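Local coordinates for Lmo2445 protein (Listeria monocytogenes EGD-e, PDB 5HZL) that is a secreted, internalin-like leucine-rich repeat protein of unknown function that binds calcium ions, at residues Asn79-Ala84 with Ala102-Glu107; Ser158-Glu163 with Leu182-Glu187. All blocks are in the same frame, centred on the assembly; numbering follows the deposited sequence.

Interaction 1: Asn79-Ala84 with Ala102-Glu107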
# COMPACT_ATOMS: atom_id res chain seq x y z
N ASN A 79 14.84 16.37 -15.82
CA ASN A 79 14.68 17.23 -14.61
C ASN A 79 13.36 17.16 -13.85
O ASN A 79 13.12 17.96 -12.95
CB ASN A 79 14.88 18.68 -15.02
CG ASN A 79 16.21 18.91 -15.64
OD1 ASN A 79 17.22 18.39 -15.19
ND2 ASN A 79 16.21 19.70 -16.68
N ALA A 80 12.49 16.23 -14.22
CA ALA A 80 11.22 16.11 -13.56
C ALA A 80 11.47 15.50 -12.18
O ALA A 80 11.94 14.37 -12.08
CB ALA A 80 10.29 15.23 -14.38
N ILE A 81 11.19 16.28 -11.13
CA ILE A 81 11.38 15.80 -9.76
C ILE A 81 10.09 15.33 -9.10
O ILE A 81 10.15 14.77 -8.02
CB ILE A 81 12.09 16.84 -8.84
CG1 ILE A 81 11.24 18.10 -8.61
CG2 ILE A 81 13.45 17.19 -9.40
CD1 ILE A 81 11.84 19.05 -7.58
N GLU A 82 8.94 15.54 -9.75
CA GLU A 82 7.66 15.15 -9.19
C GLU A 82 6.75 14.46 -10.20
O GLU A 82 6.61 14.92 -11.32
CB GLU A 82 6.95 16.40 -8.67
CG GLU A 82 5.52 16.20 -8.17
CD GLU A 82 4.85 17.50 -7.72
OE1 GLU A 82 3.79 17.84 -8.30
OE2 GLU A 82 5.40 18.21 -6.84
N LEU A 83 6.12 13.37 -9.77
CA LEU A 83 5.16 12.63 -10.58
C LEU A 83 3.80 12.73 -9.87
O LEU A 83 3.66 12.22 -8.75
CB LEU A 83 5.57 11.17 -10.70
CG LEU A 83 4.58 10.28 -11.46
CD1 LEU A 83 4.33 10.82 -12.87
CD2 LEU A 83 5.10 8.85 -11.50
N ALA A 84 2.82 13.37 -10.50
CA ALA A 84 1.47 13.54 -9.97
C ALA A 84 0.50 12.65 -10.75
O ALA A 84 0.11 12.99 -11.88
CB ALA A 84 1.07 15.00 -10.09
N ALA A 102 15.45 11.75 -12.28
CA ALA A 102 15.58 12.75 -11.21
C ALA A 102 14.40 12.76 -10.21
O ALA A 102 14.33 13.65 -9.35
CB ALA A 102 15.72 14.12 -11.84
N LEU A 103 13.52 11.78 -10.31
CA LEU A 103 12.33 11.73 -9.47
C LEU A 103 12.63 11.77 -7.97
O LEU A 103 13.45 11.01 -7.47
CB LEU A 103 11.50 10.49 -9.81
CG LEU A 103 10.08 10.47 -9.24
CD1 LEU A 103 9.28 11.69 -9.68
CD2 LEU A 103 9.39 9.19 -9.69
N GLU A 104 11.95 12.69 -7.27
CA GLU A 104 12.11 12.88 -5.81
C GLU A 104 10.82 12.71 -5.04
O GLU A 104 10.85 12.40 -3.85
CB GLU A 104 12.59 14.31 -5.50
CG GLU A 104 13.88 14.71 -6.17
CD GLU A 104 14.32 16.13 -5.85
OE1 GLU A 104 13.69 16.80 -5.01
OE2 GLU A 104 15.33 16.57 -6.47
N ASN A 105 9.69 12.89 -5.72
CA ASN A 105 8.40 12.83 -5.09
C ASN A 105 7.30 12.22 -5.94
O ASN A 105 7.11 12.60 -7.07
CB ASN A 105 8.02 14.28 -4.80
CG ASN A 105 6.69 14.41 -4.12
OD1 ASN A 105 6.23 13.49 -3.45
ND2 ASN A 105 6.06 15.56 -4.29
N ILE A 106 6.56 11.27 -5.37
CA ILE A 106 5.43 10.61 -6.05
C ILE A 106 4.15 10.88 -5.26
O ILE A 106 4.06 10.49 -4.10
CB ILE A 106 5.62 9.09 -6.20
CG1 ILE A 106 6.76 8.79 -7.16
CG2 ILE A 106 4.33 8.42 -6.70
CD1 ILE A 106 6.99 7.33 -7.44
N GLU A 107 3.18 11.55 -5.88
CA GLU A 107 1.89 11.85 -5.28
C GLU A 107 0.86 11.05 -6.06
O GLU A 107 0.41 11.47 -7.13
CB GLU A 107 1.62 13.35 -5.30
CG GLU A 107 2.49 14.11 -4.30
CD GLU A 107 2.35 15.62 -4.37
OE1 GLU A 107 1.87 16.15 -5.41
OE2 GLU A 107 2.75 16.29 -3.38
O HOH W 1 13.29 12.75 -13.81
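I81 and L83 on one turn meet L103, E104 and N105 on the next, stacking two coils of a leucine-rich repeat solenoid in its parallel sheet. Strands 82-84 and 105-107 run 8° from parallel, and E82, L83 and A84 pair with N105, I106 and E107. L83 and I106 face the interior, where leucine and isoleucine suit the dry core. With CG anti to the backbone N (chi1 -167°), L103 swings a methyl back across the gap although its CB points away: CD1 lies 3.9 Å from L83 CB. L96 and L100 also pack on L83, and Y121 on L103.

On the outer side, the branched I81 lies obliquely against the extended chain of E104, touching its CG and carboxylate, with I81 CG2 3.5 Å from E104 OE2. E82 and N105 point the same way side by side, their carboxylate and amide planes 81° apart and without a hydrogen bond between them; the N105 amide instead uses OD1 to accept from N126 of the following turn. The nearby carboxylates of E82 and E107 probably repel each other mildly.

Where the strands begin, I81 O is gripped twice: N105 N approaches almost in line with the carbonyl at 3.0 Å, while E104 N, at 2.9 Å, comes from above its plane.

Interaction 2: Ser158-Glu163 with Leu182-Glu187. With CA (calcium ion), chain D.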
# COMPACT_ATOMS: atom_id res chain seq x y z
N SER A 158 -2.77 -5.96 2.87
CA SER A 158 -3.36 -7.11 3.51
C SER A 158 -2.42 -8.26 3.80
O SER A 158 -1.36 -8.41 3.17
CB SER A 158 -4.43 -7.65 2.56
OG SER A 158 -5.33 -6.63 2.16
N GLY A 159 -2.85 -9.08 4.75
CA GLY A 159 -2.13 -10.28 5.13
C GLY A 159 -1.02 -10.07 6.12
O GLY A 159 -1.01 -9.10 6.88
N TYR A 160 -0.08 -11.00 6.08
CA TYR A 160 1.07 -11.00 6.95
C TYR A 160 2.28 -10.28 6.35
O TYR A 160 2.53 -10.40 5.16
CB TYR A 160 1.46 -12.47 7.23
CG TYR A 160 2.67 -12.65 8.13
CD1 TYR A 160 2.52 -12.73 9.52
CD2 TYR A 160 3.95 -12.74 7.60
CE1 TYR A 160 3.62 -12.89 10.35
CE2 TYR A 160 5.05 -12.90 8.42
CZ TYR A 160 4.88 -12.97 9.79
OH TYR A 160 5.98 -13.13 10.59
N ILE A 161 3.01 -9.54 7.18
CA ILE A 161 4.25 -8.88 6.75
C ILE A 161 5.34 -9.19 7.77
O ILE A 161 5.09 -9.23 8.98
CB ILE A 161 4.14 -7.37 6.49
CG1 ILE A 161 3.78 -6.58 7.74
CG2 ILE A 161 3.10 -7.13 5.40
CD1 ILE A 161 3.74 -5.09 7.44
N ALA A 162 6.54 -9.42 7.26
CA ALA A 162 7.68 -9.79 8.07
C ALA A 162 8.10 -8.71 9.08
O ALA A 162 7.90 -7.52 8.85
CB ALA A 162 8.84 -10.17 7.18
N GLU A 163 8.67 -9.17 10.19
CA GLU A 163 9.16 -8.28 11.23
C GLU A 163 10.27 -7.39 10.67
O GLU A 163 10.35 -6.23 11.03
CB GLU A 163 9.68 -9.06 12.47
CG GLU A 163 8.61 -9.83 13.26
CD GLU A 163 9.11 -10.48 14.56
OE1 GLU A 163 8.28 -10.99 15.35
OE2 GLU A 163 10.34 -10.49 14.84
N LEU A 182 -3.77 -5.53 7.71
CA LEU A 182 -2.65 -6.36 8.12
C LEU A 182 -2.95 -7.16 9.40
O LEU A 182 -3.65 -6.66 10.28
CB LEU A 182 -1.43 -5.45 8.34
CG LEU A 182 -0.95 -4.73 7.08
CD1 LEU A 182 0.08 -3.66 7.41
CD2 LEU A 182 -0.42 -5.76 6.09
N ILE A 183 -2.43 -8.38 9.48
CA ILE A 183 -2.63 -9.26 10.63
C ILE A 183 -1.33 -9.43 11.41
O ILE A 183 -1.21 -10.28 12.28
CB ILE A 183 -3.12 -10.67 10.20
CG1 ILE A 183 -2.03 -11.45 9.44
CG2 ILE A 183 -4.38 -10.52 9.37
CD1 ILE A 183 -2.37 -12.89 9.15
N SER A 184 -0.37 -8.58 11.09
CA SER A 184 0.94 -8.66 11.65
C SER A 184 1.51 -7.25 11.73
O SER A 184 1.01 -6.34 11.08
CB SER A 184 1.75 -9.52 10.69
OG SER A 184 3.13 -9.56 11.00
N ILE A 185 2.57 -7.09 12.52
CA ILE A 185 3.22 -5.81 12.69
C ILE A 185 4.67 -5.84 12.19
O ILE A 185 5.39 -6.82 12.43
CB ILE A 185 3.26 -5.42 14.20
CG1 ILE A 185 1.85 -5.37 14.79
CG2 ILE A 185 3.96 -4.06 14.41
CD1 ILE A 185 1.80 -4.98 16.26
N PRO A 186 5.09 -4.78 11.46
CA PRO A 186 6.50 -4.68 11.05
C PRO A 186 7.27 -4.20 12.29
O PRO A 186 7.55 -3.02 12.44
CB PRO A 186 6.48 -3.64 9.94
CG PRO A 186 5.29 -2.80 10.23
CD PRO A 186 4.29 -3.68 10.90
N GLU A 187 7.57 -5.13 13.19
CA GLU A 187 8.24 -4.80 14.45
C GLU A 187 9.57 -4.07 14.40
O GLU A 187 9.73 -3.05 15.06
CB GLU A 187 8.42 -6.04 15.32
CG GLU A 187 7.12 -6.60 15.86
CD GLU A 187 7.34 -7.68 16.89
OE1 GLU A 187 6.44 -7.84 17.74
OE2 GLU A 187 8.41 -8.35 16.88
CA CA D . 8.67 -10.71 17.85
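E163 and E187 meet at a calcium ion, each giving one carboxylate oxygen: E163 OE1 at 2.5 Å and E187 OE2 at 2.6 Å. The two extended side chains run side by side in the same direction, their carboxylate planes 34° apart, and the cation probably offsets the repulsion between E163 OE1 and E187 OE2, only 3.1 Å apart. D230, close to E187, has been seen to bind at this site but does not coordinate the calcium in this model.

Behind the metal, S184 OG donates to I161 O at 2.8 Å, in the carbonyl plane. Its chi1 of 172° sets OG anti to the backbone N and aims the hydroxyl across the gap, while CB lies 3.5 Å from Y160 CD1. These are consecutive turns of the leucine-rich repeat coil, where they leave the short parallel strands 158-159 and 181-182. I161 packs with both branches on the neighbouring turn: CD1 rests against P186 CD, 3.8 Å away, and CG2 against L182 CD2. P186, whose ring suits this apolar spot, is the N-cap residue of helix 187-191. Farther back G159, its positive phi easy for glycine, accepts at O from I183 N (3.0 Å), which lies above the carbonyl plane.

In the fold
From the N terminus, the chain passes the calcium-binding helical region and enters the solenoid at strand 56-58. Interaction 1 closes the first of the two loops, bringing 102-107 back beside 79-84 after 17 intervening residues and joining the second and third strands of the seven-stranded parallel sheet. The chain then coils on through strands 126-128 and 149-151 before interaction 2 closes a similar loop of 18 residues, between 158-163 and 182-187. The two loops are in series, neither nested nor crossed, with centres 29 Å apart on opposite sides of the chain's centre. Interaction 2 joins later turns, away from that sheet, near helix 223-227 and the C-terminal mixed sheet.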